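PDB 5BN1: acetylxylan esterase, which removes acetyl side groups from the xylose units of xylan and xylo-oligosaccharides, working as a serine esterase of the GDSL family in a doughnut-shaped homooctamer. Local coordinates for residues A[25-30]-A[55-60]; A[43-48]-A[211-216]; A[64-69]-A[106-111]; A[89-94]-A[135-140]. The protein carries 1 engineered substitution. One frame throughout, in Å; residues are numbered along the deposited sequence. Where two conformers were deposited one is given.

Interaction 1. Residues A[25-30]-A[55-60]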
loop_
_atom_site.group_PDB
_atom_site.type_symbol
_atom_site.label_atom_id
_atom_site.label_comp_id
_atom_site.label_asym_id
_atom_site.label_seq_id
_atom_site.Cartn_x
_atom_site.Cartn_y
_atom_site.Cartn_z
ATOM N N GLU A 25 -19.574 -2.096 15.189
ATOM C CA GLU A 25 -20.409 -1.256 16.061
ATOM C C GLU A 25 -21.406 -0.417 15.234
ATOM O O GLU A 25 -22.566 -0.133 15.680
ATOM C CB GLU A 25 -19.526 -0.319 16.923
ATOM C CG GLU A 25 -18.213 -0.955 17.432
ATOM C CD GLU A 25 -17.012 -1.019 16.411
ATOM O OE1 GLU A 25 -17.041 -0.473 15.229
ATOM O OE2 GLU A 25 -15.990 -1.668 16.806
ATOM N N GLY A 26 -20.979 0.086 14.047
ATOM C CA GLY A 26 -21.934 0.911 13.268
ATOM C C GLY A 26 -22.530 2.182 13.915
ATOM O O GLY A 26 -23.572 2.708 13.591
ATOM N N GLU A 27 -21.704 2.811 14.828
ATOM C CA GLU A 27 -22.173 3.947 15.580
ATOM C C GLU A 27 -20.916 4.678 16.152
ATOM O O GLU A 27 -19.825 4.074 16.244
ATOM C CB GLU A 27 -23.077 3.432 16.760
ATOM C CG GLU A 27 -23.948 4.442 17.495
ATOM C CD GLU A 27 -24.653 3.886 18.741
ATOM O OE1 GLU A 27 -24.230 2.826 19.283
ATOM O OE2 GLU A 27 -25.613 4.540 19.179
ATOM N N GLY A 28 -21.125 5.911 16.552
ATOM C CA GLY A 28 -20.127 6.646 17.330
ATOM C C GLY A 28 -19.507 7.746 16.448
ATOM O O GLY A 28 -18.562 8.414 16.816
ATOM N N SER A 29 -20.051 7.930 15.260
ATOM C CA SER A 29 -19.573 8.988 14.364
ATOM C C SER A 29 -20.306 8.735 13.070
ATOM O O SER A 29 -20.811 7.625 12.828
ATOM C CB SER A 29 -18.027 8.956 14.144
ATOM O OG SER A 29 -17.646 7.793 13.554
ATOM N N PHE A 30 -20.378 9.732 12.205
ATOM C CA PHE A 30 -21.027 9.459 10.905
ATOM C C PHE A 30 -20.081 8.675 10.050
ATOM O O PHE A 30 -20.525 7.876 9.180
ATOM C CB PHE A 30 -21.160 10.831 10.148
ATOM C CG PHE A 30 -22.414 11.603 10.456
ATOM C CD1 PHE A 30 -23.552 11.181 9.835
ATOM C CD2 PHE A 30 -22.475 12.754 11.349
ATOM C CE1 PHE A 30 -24.761 11.815 9.960
ATOM C CE2 PHE A 30 -23.719 13.508 11.451
ATOM C CZ PHE A 30 -24.851 12.979 10.829
ATOM N N ARG A 55 -30.234 8.456 19.004
ATOM C CA ARG A 55 -29.004 7.757 18.821
ATOM C C ARG A 55 -29.264 6.731 17.710
ATOM O O ARG A 55 -30.241 6.129 17.642
ATOM C CB ARG A 55 -28.519 7.027 20.049
ATOM C CG ARG A 55 -28.781 7.690 21.385
ATOM C CD ARG A 55 -28.405 6.573 22.370
ATOM N NE ARG A 55 -27.437 5.718 21.618
ATOM C CZ ARG A 55 -26.902 4.583 22.049
ATOM N NH1 ARG A 55 -27.260 4.080 23.219
ATOM N NH2 ARG A 55 -26.065 3.929 21.289
ATOM N N VAL A 56 -28.366 6.727 16.741
ATOM C CA VAL A 56 -28.508 5.919 15.510
ATOM C C VAL A 56 -27.382 4.971 15.341
ATOM O O VAL A 56 -26.200 5.278 15.549
ATOM C CB VAL A 56 -28.717 6.825 14.283
ATOM C CG1 VAL A 56 -28.876 5.990 12.995
ATOM C CG2 VAL A 56 -29.870 7.743 14.451
ATOM N N VAL A 57 -27.718 3.699 14.975
ATOM C CA VAL A 57 -26.801 2.619 14.754
ATOM C C VAL A 57 -27.084 2.036 13.317
ATOM O O VAL A 57 -28.236 1.922 12.941
ATOM C CB VAL A 57 -27.010 1.470 15.786
ATOM C CG1 VAL A 57 -25.941 0.441 15.641
ATOM C CG2 VAL A 57 -27.031 2.014 17.215
ATOM N N ASN A 58 -26.007 1.768 12.571
ATOM C CA ASN A 58 -26.108 1.171 11.262
ATOM C C ASN A 58 -25.555 -0.185 11.257
ATOM O O ASN A 58 -24.369 -0.475 11.443
ATOM C CB ASN A 58 -25.354 2.058 10.246
ATOM C CG ASN A 58 -25.576 1.584 8.811
ATOM O OD1 ASN A 58 -26.008 0.461 8.556
ATOM N ND2 ASN A 58 -25.173 2.428 7.844
ATOM N N LYS A 59 -26.448 -1.179 11.090
ATOM C CA LYS A 59 -26.125 -2.584 11.023
ATOM C C LYS A 59 -26.245 -3.216 9.645
ATOM O O LYS A 59 -26.333 -4.439 9.471
ATOM C CB LYS A 59 -26.917 -3.421 12.102
ATOM C CG LYS A 59 -26.461 -3.040 13.507
ATOM C CD LYS A 59 -25.123 -3.515 13.852
ATOM C CE LYS A 59 -24.830 -3.416 15.368
ATOM N NZ LYS A 59 -23.511 -3.997 15.719
ATOM N N GLY A 60 -26.212 -2.365 8.611
ATOM C CA GLY A 60 -26.232 -2.866 7.239
ATOM C C GLY A 60 -25.035 -3.727 6.926
ATOM O O GLY A 60 -23.895 -3.394 7.453
HETATM O O HOH W 1 -25.826 7.337 17.877
#
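Gly26 O takes a nearly straight hydrogen bond from Asn58 N at 2.8 Å (169° at the hydrogen), and the return contact is a CA-H...O approach of Gly26 CA to Asn58 O at 3.3 Å. A CB on Gly26 would run into that oxygen. Val57 puts CG1 anti to its backbone N (chi1 -173°), which brings this methyl to 3.4 Å from Glu25 O, while CG2 comes up against the carboxylate end of Glu27 in the conformer given. Strand 55-58 is an edge strand of the chain's parallel sheet in this SGNH hydrolase. Val57 and Lys59 make their backbone bonds to strand 8-13; Asn58 N, on the other edge, is taken up by the loop at Gly26. An alanine in place of Val57 removes both methyls and would probably open a gap beside Glu25 O and under the Glu27 side chain. Glu27 reaches out fully extended toward the Arg55 guanidinium, the two planes nearly coplanar; both residues have two conformers and the modelled salt bridge is too short, so its detail is doubtful. Arg55 NH1 also pairs with Glu105 of a second subunit. Asn58 OD1 accepts from Gly60 N, two residues on, at 2.8 Å, an Asx turn, while its ND2 bonds to Thr17 O and Leu33 O.

Interaction 2. Residues A[43-48]-A[211-216]. Engineered in segment 211-216: Ile215 (natural residue Trp).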
loop_
_atom_site.group_PDB
_atom_site.type_symbol
_atom_site.label_atom_id
_atom_site.label_comp_id
_atom_site.label_asym_id
_atom_site.label_seq_id
_atom_site.Cartn_x
_atom_site.Cartn_y
_atom_site.Cartn_z
ATOM N N GLY A 43 -28.028 13.222 9.416
ATOM C CA GLY A 43 -27.600 14.592 9.274
ATOM C C GLY A 43 -28.642 15.571 9.062
ATOM O O GLY A 43 -28.544 16.750 9.556
ATOM N N LEU A 44 -29.700 15.309 8.250
ATOM C CA LEU A 44 -30.833 16.156 8.046
ATOM C C LEU A 44 -31.612 16.380 9.397
ATOM O O LEU A 44 -32.058 17.482 9.699
ATOM C CB LEU A 44 -31.772 15.632 6.980
ATOM C CG LEU A 44 -31.267 15.907 5.517
ATOM C CD1 LEU A 44 -31.896 14.993 4.545
ATOM C CD2 LEU A 44 -31.566 17.410 5.225
ATOM N N LEU A 45 -31.750 15.294 10.135
ATOM C CA LEU A 45 -32.477 15.455 11.452
ATOM C C LEU A 45 -31.654 16.331 12.420
ATOM O O LEU A 45 -32.309 17.200 13.084
ATOM C CB LEU A 45 -32.785 14.054 12.051
ATOM C CG LEU A 45 -33.889 13.239 11.448
ATOM C CD1 LEU A 45 -33.776 11.852 11.972
ATOM C CD2 LEU A 45 -35.234 13.913 11.686
ATOM N N GLN A 46 -30.347 16.175 12.442
ATOM C CA GLN A 46 -29.509 17.035 13.281
ATOM C C GLN A 46 -29.506 18.439 12.827
ATOM O O GLN A 46 -29.499 19.392 13.686
ATOM C CB GLN A 46 -28.180 16.506 13.479
ATOM C CG GLN A 46 -27.354 17.263 14.492
ATOM C CD GLN A 46 -26.252 16.374 15.089
ATOM O OE1 GLN A 46 -25.310 15.942 14.410
ATOM N NE2 GLN A 46 -26.477 15.925 16.358
ATOM N N ALA A 47 -29.529 18.683 11.503
ATOM C CA ALA A 47 -29.517 20.025 10.977
ATOM C C ALA A 47 -30.823 20.765 11.250
ATOM O O ALA A 47 -30.804 21.993 11.566
ATOM C CB ALA A 47 -29.232 20.008 9.486
ATOM N N VAL A 48 -31.961 20.065 11.250
ATOM C CA VAL A 48 -33.249 20.687 11.190
ATOM C C VAL A 48 -33.907 20.499 12.629
ATOM O O VAL A 48 -34.537 21.446 13.074
ATOM C CB VAL A 48 -34.149 20.183 10.051
ATOM C CG1 VAL A 48 -35.510 20.794 10.037
ATOM C CG2 VAL A 48 -33.498 20.425 8.680
ATOM N N ILE A 211 -41.428 9.155 8.965
ATOM C CA ILE A 211 -41.278 9.434 10.382
ATOM C C ILE A 211 -41.748 10.841 10.788
ATOM O O ILE A 211 -41.555 11.146 11.985
ATOM C CB ILE A 211 -39.923 9.121 10.978
ATOM C CG1 ILE A 211 -38.779 9.991 10.340
ATOM C CG2 ILE A 211 -39.572 7.603 10.864
ATOM C CD1 ILE A 211 -37.565 9.972 11.175
ATOM N N GLY A 212 -42.240 11.622 9.867
ATOM C CA GLY A 212 -42.975 12.879 10.030
ATOM C C GLY A 212 -42.159 14.099 9.674
ATOM O O GLY A 212 -42.603 15.231 9.982
ATOM N N PHE A 213 -41.051 13.967 8.948
ATOM C CA PHE A 213 -40.345 15.162 8.412
ATOM C C PHE A 213 -40.465 15.099 6.889
ATOM O O PHE A 213 -39.691 14.367 6.220
ATOM C CB PHE A 213 -38.932 15.097 8.808
ATOM C CG PHE A 213 -38.001 16.205 8.282
ATOM C CD1 PHE A 213 -38.525 17.327 7.643
ATOM C CD2 PHE A 213 -36.595 16.061 8.417
ATOM C CE1 PHE A 213 -37.656 18.317 7.124
ATOM C CE2 PHE A 213 -35.738 17.067 7.923
ATOM C CZ PHE A 213 -36.301 18.145 7.268
ATOM N N GLU A 214 -41.295 15.924 6.352
ATOM C CA GLU A 214 -41.575 15.851 4.941
ATOM C C GLU A 214 -40.844 17.002 4.241
ATOM O O GLU A 214 -41.015 18.156 4.590
ATOM C CB GLU A 214 -43.116 15.879 4.675
ATOM C CG GLU A 214 -43.421 15.525 3.229
ATOM C CD GLU A 214 -44.905 15.376 2.919
ATOM O OE1 GLU A 214 -45.691 16.077 3.601
ATOM O OE2 GLU A 214 -45.273 14.583 1.992
ATOM N N ILE A 215 -39.924 16.688 3.344
ATOM C CA ILE A 215 -39.228 17.703 2.531
ATOM C C ILE A 215 -40.024 17.830 1.226
ATOM O O ILE A 215 -40.251 16.847 0.474
ATOM C CB ILE A 215 -37.806 17.234 2.274
ATOM C CG1 ILE A 215 -37.116 17.094 3.595
ATOM C CG2 ILE A 215 -37.178 18.029 1.103
ATOM C CD1 ILE A 215 -35.737 16.484 3.529
ATOM N N VAL A 216 -40.483 19.048 0.933
ATOM C CA VAL A 216 -41.266 19.285 -0.275
ATOM C C VAL A 216 -40.746 20.477 -1.057
ATOM O O VAL A 216 -40.052 21.339 -0.484
ATOM C CB VAL A 216 -42.772 19.556 0.123
ATOM C CG1 VAL A 216 -43.422 18.290 0.637
ATOM C CG2 VAL A 216 -42.841 20.640 1.217
#
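Val48 and Phe213 meet at the outer end of the phenylalanine ring: CG1 and CG2 of Val48 each lie 3.9 Å from Phe213 CZ, the valine straddling that corner and the two side chains crossing at a slant. The ring gets there because Phe213 CG stands anti to the backbone N (chi1 177°), which sends it away from its own extended backbone and in against helix 37-48. Leu45 runs the opposite way past it, with CD2 at 4.1 Å from Phe213 CD2, and Leu44 adds its CB, 4.3 Å from Phe213 CE2. Leu44, Leu45 and Val48, about one helical turn, thus border the ring on its helix side.

Two isoleucines extend the apolar patch in different directions. Ile211 CD1 touches Leu45 CD1 at 4.3 Å, and Ile215 CD1 touches Leu44 CD1 at 4.2 Å; Ile215 is an engineered residue, tryptophan in the natural protein. Tyr49 meets the Phe213 ring edge-to-face, and Leu208 of helix 197-211 packs on Leu44, Leu45 and Phe213. Beyond Ile215 lies another subunit, whose own Phe213 packs on it.

Gly212, with its positive phi, ends helix 197-211 in a Schellman motif, and the chain runs on extended through Phe213. The whole is apolar packing of the C-terminal tail on a helix of the SGNH hydrolase alpha/beta fold, next to a subunit interface of the octamer.

Interaction 3. Residues A[64-69]-A[106-111]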
loop_
_atom_site.group_PDB
_atom_site.type_symbol
_atom_site.label_atom_id
_atom_site.label_comp_id
_atom_site.label_asym_id
_atom_site.label_seq_id
_atom_site.Cartn_x
_atom_site.Cartn_y
_atom_site.Cartn_z
ATOM N N ASN A 64 -26.255 -8.884 1.936
ATOM C CA ASN A 64 -27.256 -9.679 2.722
ATOM C C ASN A 64 -28.620 -9.810 2.042
ATOM O O ASN A 64 -29.119 -8.945 1.357
ATOM C CB ASN A 64 -27.479 -9.032 4.092
ATOM C CG ASN A 64 -26.521 -9.378 5.146
ATOM O OD1 ASN A 64 -25.412 -10.022 4.948
ATOM N ND2 ASN A 64 -26.980 -9.107 6.289
ATOM N N THR A 65 -29.192 -10.991 2.299
ATOM C CA THR A 65 -30.592 -11.302 2.039
ATOM C C THR A 65 -31.254 -11.361 3.433
ATOM O O THR A 65 -30.644 -11.265 4.471
ATOM C CB THR A 65 -30.721 -12.622 1.383
ATOM O OG1 THR A 65 -30.269 -13.653 2.317
ATOM C CG2 THR A 65 -29.938 -12.769 0.101
ATOM N N VAL A 66 -32.548 -11.621 3.396
ATOM C CA VAL A 66 -33.254 -11.734 4.711
ATOM C C VAL A 66 -32.793 -12.996 5.457
ATOM O O VAL A 66 -32.864 -13.052 6.686
ATOM C CB VAL A 66 -34.778 -11.681 4.514
ATOM C CG1 VAL A 66 -35.353 -12.998 3.970
ATOM C CG2 VAL A 66 -35.450 -11.334 5.846
ATOM N N ARG A 67 -32.280 -13.983 4.750
ATOM C CA ARG A 67 -31.769 -15.188 5.350
ATOM C C ARG A 67 -30.529 -14.812 6.187
ATOM O O ARG A 67 -30.295 -15.250 7.338
ATOM C CB ARG A 67 -31.412 -16.169 4.310
ATOM C CG ARG A 67 -30.856 -17.483 4.872
ATOM C CD ARG A 67 -30.334 -18.383 3.739
ATOM N NE ARG A 67 -31.312 -18.717 2.690
ATOM C CZ ARG A 67 -31.063 -18.962 1.419
ATOM N NH1 ARG A 67 -29.787 -18.806 0.913
ATOM N NH2 ARG A 67 -31.995 -19.312 0.602
ATOM N N ASP A 68 -29.662 -13.893 5.661
ATOM C CA ASP A 68 -28.571 -13.435 6.431
ATOM C C ASP A 68 -28.987 -12.581 7.609
ATOM O O ASP A 68 -28.330 -12.625 8.677
ATOM C CB ASP A 68 -27.622 -12.617 5.536
ATOM C CG ASP A 68 -27.097 -13.417 4.391
ATOM O OD1 ASP A 68 -26.450 -14.493 4.630
ATOM O OD2 ASP A 68 -27.208 -13.008 3.206
ATOM N N LEU A 69 -29.993 -11.752 7.442
ATOM C CA LEU A 69 -30.545 -10.998 8.593
ATOM C C LEU A 69 -30.950 -11.900 9.724
ATOM O O LEU A 69 -30.576 -11.689 10.835
ATOM C CB LEU A 69 -31.690 -10.122 8.211
ATOM C CG LEU A 69 -31.476 -9.023 7.199
ATOM C CD1 LEU A 69 -32.571 -7.996 7.211
ATOM C CD2 LEU A 69 -30.185 -8.281 7.370
ATOM N N LYS A 106 -28.332 -19.528 -3.466
ATOM C CA LYS A 106 -28.184 -18.158 -3.122
ATOM C C LYS A 106 -29.475 -17.295 -3.248
ATOM O O LYS A 106 -29.458 -16.091 -2.842
ATOM C CB LYS A 106 -27.188 -17.513 -4.098
ATOM C CG LYS A 106 -25.784 -18.147 -3.938
ATOM C CD LYS A 106 -24.855 -17.223 -4.727
ATOM C CE LYS A 106 -24.281 -16.073 -3.852
ATOM N NZ LYS A 106 -22.827 -16.312 -3.634
ATOM N N HIS A 107 -30.486 -17.933 -3.838
ATOM C CA HIS A 107 -31.803 -17.282 -4.103
ATOM C C HIS A 107 -32.586 -17.353 -2.799
ATOM O O HIS A 107 -32.539 -18.322 -2.138
ATOM C CB HIS A 107 -32.578 -17.972 -5.162
ATOM C CG HIS A 107 -31.880 -18.069 -6.502
ATOM N ND1 HIS A 107 -32.407 -18.719 -7.567
ATOM C CD2 HIS A 107 -30.666 -17.563 -6.912
ATOM C CE1 HIS A 107 -31.564 -18.666 -8.592
ATOM N NE2 HIS A 107 -30.536 -17.959 -8.215
ATOM N N VAL A 108 -33.308 -16.308 -2.503
ATOM C CA VAL A 108 -34.316 -16.363 -1.412
ATOM C C VAL A 108 -35.626 -16.081 -2.091
ATOM O O VAL A 108 -35.974 -14.952 -2.426
ATOM C CB VAL A 108 -34.008 -15.358 -0.303
ATOM C CG1 VAL A 108 -35.110 -15.375 0.732
ATOM C CG2 VAL A 108 -32.704 -15.609 0.349
ATOM N N TYR A 109 -36.434 -17.124 -2.350
ATOM C CA TYR A 109 -37.688 -17.123 -3.069
ATOM C C TYR A 109 -38.780 -16.558 -2.133
ATOM O O TYR A 109 -38.512 -16.428 -0.933
ATOM C CB TYR A 109 -38.017 -18.528 -3.552
ATOM C CG TYR A 109 -37.027 -19.030 -4.585
ATOM C CD1 TYR A 109 -36.821 -18.354 -5.766
ATOM C CD2 TYR A 109 -36.377 -20.274 -4.391
ATOM C CE1 TYR A 109 -35.893 -18.817 -6.675
ATOM C CE2 TYR A 109 -35.371 -20.672 -5.285
ATOM C CZ TYR A 109 -35.225 -19.995 -6.423
ATOM O OH TYR A 109 -34.328 -20.454 -7.397
ATOM N N LEU A 110 -39.889 -16.239 -2.763
ATOM C CA LEU A 110 -40.903 -15.438 -2.050
ATOM C C LEU A 110 -41.365 -16.104 -0.801
ATOM O O LEU A 110 -41.661 -15.443 0.166
ATOM C CB LEU A 110 -42.017 -15.122 -3.018
ATOM C CG LEU A 110 -43.041 -14.046 -2.544
ATOM C CD1 LEU A 110 -42.320 -12.689 -2.594
ATOM C CD2 LEU A 110 -44.249 -14.019 -3.393
ATOM N N ASP A 111 -41.546 -17.455 -0.845
ATOM C CA ASP A 111 -41.940 -18.119 0.384
ATOM C C ASP A 111 -41.007 -18.000 1.544
ATOM O O ASP A 111 -41.419 -17.716 2.661
ATOM C CB ASP A 111 -42.253 -19.626 0.128
ATOM C CG ASP A 111 -41.097 -20.433 -0.373
ATOM O OD1 ASP A 111 -40.215 -19.935 -1.119
ATOM O OD2 ASP A 111 -40.976 -21.613 0.002
#
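Val108 packs into the start of helix 66-78, where Thr65 is the N-cap and forms a capping box with Asp68. Val108 CG2 sits 3.7 Å from both Thr65 CB and Thr65 OG1, while Val108 CG1, anti to the backbone N (chi1 176°), meets Val66 CG1 at 4.0 Å with the two side chains about at right angles. This is the tight, buried half. Asp93 of the helix bearing the oxyanion-hole residue Asn92 (a role inferred) adds to it, touching both Thr65 and Val108.

The other half, toward solvent, is looser and belongs to Arg67 and Lys106. Arg67 slides past Val108 in the opposite direction and lays one guanidinium face over Val108 CG2. From there NH2 makes a weak, bent bond to His107 O at 3.0 Å, but its stronger partner is Glu112, through a salt bridge, and NH1 bonds to Glu105 O. A methionine in place of Arg67 has no charge or N-H to offer and would probably leave Glu112 without this charged mate and Glu105 O without this donor.

Within the cap itself, Thr65 OG1 accepts weakly from Arg67 N and Asp68 N, and Thr65 N gives a straight bond to Asp68 OD2 at 3.0 Å, on the anti lone pair of that oxygen.

Interaction 4. Residues A[89-94]-A[135-140]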
loop_
_atom_site.group_PDB
_atom_site.type_symbol
_atom_site.label_atom_id
_atom_site.label_comp_id
_atom_site.label_asym_id
_atom_site.label_seq_id
_atom_site.Cartn_x
_atom_site.Cartn_y
_atom_site.Cartn_z
ATOM N N ILE A 89 -34.641 -4.777 3.123
ATOM C CA ILE A 89 -34.065 -6.045 2.647
ATOM C C ILE A 89 -34.937 -6.620 1.559
ATOM O O ILE A 89 -36.148 -6.347 1.442
ATOM C CB ILE A 89 -33.875 -7.037 3.791
ATOM C CG1 ILE A 89 -32.818 -8.123 3.508
ATOM C CG2 ILE A 89 -35.282 -7.615 4.219
ATOM C CD1 ILE A 89 -31.380 -7.574 3.593
ATOM N N GLY A 90 -34.288 -7.334 0.636
ATOM C CA GLY A 90 -34.962 -7.955 -0.557
ATOM C C GLY A 90 -34.265 -7.739 -1.864
ATOM O O GLY A 90 -34.461 -8.492 -2.776
ATOM N N ILE A 91 -33.448 -6.661 -1.979
ATOM C CA ILE A 91 -32.749 -6.485 -3.225
ATOM C C ILE A 91 -31.928 -7.699 -3.627
ATOM O O ILE A 91 -32.007 -8.135 -4.769
ATOM C CB ILE A 91 -31.884 -5.226 -3.195
ATOM C CG1 ILE A 91 -32.754 -3.984 -3.259
ATOM C CG2 ILE A 91 -30.907 -5.201 -4.411
ATOM C CD1 ILE A 91 -32.065 -2.653 -3.008
ATOM N N ASN A 92 -31.155 -8.266 -2.706
ATOM C CA ASN A 92 -30.279 -9.372 -3.007
ATOM C C ASN A 92 -31.081 -10.678 -3.162
ATOM O O ASN A 92 -30.793 -11.510 -4.001
ATOM C CB ASN A 92 -29.202 -9.513 -2.031
ATOM C CG ASN A 92 -28.236 -8.351 -2.119
ATOM O OD1 ASN A 92 -27.721 -8.092 -3.235
ATOM N ND2 ASN A 92 -27.906 -7.760 -1.064
ATOM N N ASP A 93 -32.133 -10.806 -2.320
ATOM C CA ASP A 93 -33.044 -11.942 -2.376
ATOM C C ASP A 93 -33.539 -12.154 -3.778
ATOM O O ASP A 93 -33.679 -13.303 -4.252
ATOM C CB ASP A 93 -34.173 -11.694 -1.406
ATOM C CG ASP A 93 -33.718 -11.319 -0.028
ATOM O OD1 ASP A 93 -33.003 -10.246 0.148
ATOM O OD2 ASP A 93 -33.999 -12.008 0.997
ATOM N N VAL A 94 -33.864 -11.077 -4.482
ATOM C CA VAL A 94 -34.293 -10.987 -5.827
ATOM C C VAL A 94 -33.096 -11.085 -6.789
ATOM O O VAL A 94 -33.126 -11.821 -7.757
ATOM C CB VAL A 94 -35.113 -9.732 -6.068
ATOM C CG1 VAL A 94 -35.451 -9.573 -7.492
ATOM C CG2 VAL A 94 -36.407 -9.783 -5.203
ATOM N N THR A 135 -39.412 -0.969 1.691
ATOM C CA THR A 135 -39.436 -1.934 0.562
ATOM C C THR A 135 -38.025 -2.003 -0.045
ATOM O O THR A 135 -37.295 -0.988 0.033
ATOM C CB THR A 135 -40.385 -1.611 -0.591
ATOM O OG1 THR A 135 -40.097 -0.329 -1.212
ATOM C CG2 THR A 135 -41.832 -1.467 -0.050
ATOM N N PRO A 136 -37.627 -3.140 -0.541
ATOM C CA PRO A 136 -36.550 -3.107 -1.564
ATOM C C PRO A 136 -37.012 -2.267 -2.730
ATOM O O PRO A 136 -38.157 -1.798 -2.924
ATOM C CB PRO A 136 -36.348 -4.581 -1.822
ATOM C CG PRO A 136 -37.780 -5.158 -1.846
ATOM C CD PRO A 136 -38.335 -4.480 -0.633
ATOM N N PHE A 137 -36.100 -2.092 -3.721
ATOM C CA PHE A 137 -36.383 -1.338 -4.892
ATOM C C PHE A 137 -35.440 -1.805 -6.032
ATOM O O PHE A 137 -34.439 -2.468 -5.762
ATOM C CB PHE A 137 -36.136 0.212 -4.658
ATOM C CG PHE A 137 -34.735 0.589 -4.280
ATOM C CD1 PHE A 137 -33.821 0.742 -5.303
ATOM C CD2 PHE A 137 -34.334 0.715 -2.974
ATOM C CE1 PHE A 137 -32.481 1.009 -4.962
ATOM C CE2 PHE A 137 -33.048 0.967 -2.628
ATOM C CZ PHE A 137 -32.109 1.078 -3.619
ATOM N N TYR A 138 -35.823 -1.371 -7.217
ATOM C CA TYR A 138 -34.993 -1.610 -8.421
ATOM C C TYR A 138 -35.150 -0.400 -9.253
ATOM O O TYR A 138 -36.283 0.022 -9.556
ATOM C CB TYR A 138 -35.361 -2.884 -9.122
ATOM C CG TYR A 138 -34.419 -3.341 -10.213
ATOM C CD1 TYR A 138 -33.082 -3.518 -9.939
ATOM C CD2 TYR A 138 -34.887 -3.700 -11.456
ATOM C CE1 TYR A 138 -32.212 -3.997 -10.877
ATOM C CE2 TYR A 138 -33.991 -4.175 -12.420
ATOM C CZ TYR A 138 -32.685 -4.345 -12.105
ATOM O OH TYR A 138 -31.855 -4.881 -13.097
ATOM N N ILE A 139 -34.002 0.229 -9.621
ATOM C CA ILE A 139 -34.114 1.507 -10.281
ATOM C C ILE A 139 -34.283 1.283 -11.770
ATOM O O ILE A 139 -33.358 1.222 -12.593
ATOM C CB ILE A 139 -32.863 2.388 -9.941
ATOM C CG1 ILE A 139 -32.714 2.525 -8.465
ATOM C CG2 ILE A 139 -32.978 3.759 -10.678
ATOM C CD1 ILE A 139 -31.433 3.224 -7.987
ATOM N N GLU A 140 -35.554 1.069 -12.176
ATOM C CA GLU A 140 -35.926 0.612 -13.505
ATOM C C GLU A 140 -37.395 1.002 -13.672
ATOM O O GLU A 140 -38.198 0.588 -12.808
ATOM C CB GLU A 140 -35.782 -0.967 -13.606
ATOM C CG GLU A 140 -36.388 -1.515 -14.852
ATOM C CD GLU A 140 -35.901 -0.858 -16.100
ATOM O OE1 GLU A 140 -34.643 -0.868 -16.370
ATOM O OE2 GLU A 140 -36.732 -0.246 -16.868
#
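Gly90 and Pro136 bring their backbones together, CA to CA 5.2 Å, where two neighbouring strands of the parallel sheet, 84-88 and 130-134, have just ended at their C-terminal edge. That edge carries the active site of the SGNH hydrolase fold, and Gly90, Ile91, Asn92 and Asp93 form the Gly-X-Asn-Asp block of the family, whose Asn92 is the probable transition-state stabiliser. Gly90 takes a backbone shape with phi at 133° that a residue with a side chain would hardly tolerate, and a CB there would also strike the Pro136 ring. It is the N-cap of helix 91-99, which sets off at once with Val94 N bonded to Gly90 O.

Pro136 lies along this turn with its ring against backbone: CD is 3.5 Å from Ile89 O, and CB is 3.6 Å from Ile91 N. Tyr113 packs on the proline and its hydroxyl bonds to Ile89 O.

Ile91 carries the side-chain contact. Its CG1 lies 3.9 Å from Pro136 CB on one hand and 3.4 Å from Phe137 O on the other. The contact buries Phe137 N and Phe137 O, neither of which has a partner in the model. Phe137 holds CG in the crowded position between its backbone N and carbonyl carbon (chi1 60°), which swings the ring back toward the helix although its CB sets out away from it; Phe176 meets the ring as well. Ile91 CD1 then stands over one face in a CH-pi contact, 3.9 Å from the ring centroid and 17° off the normal.

Overall arrangement
Interactions 3 and 4 touch directly, their centres about 11 Å apart: Val66 N probably bonds to Asp93 OD2 at 2.8 Å, and Asn64 O to Asn92 ND2 at 3.0 Å. This joins the start of helix 66-78, just past the other probable stabiliser Gly63, to the helix bearing Asn92. Ile91 of interaction 4 comes within about 7 Å of the side chains of Ser15 and His194, members with Asp191 of the probable catalytic triad; Asn58 of interaction 1 is about 10 Å from Ser15. Interaction 2 is the remote one, about 13 Å from interaction 4 between nearest atoms, yet it meets interaction 1 where Phe30 CZ lies 3.5 Å from Gly43 N.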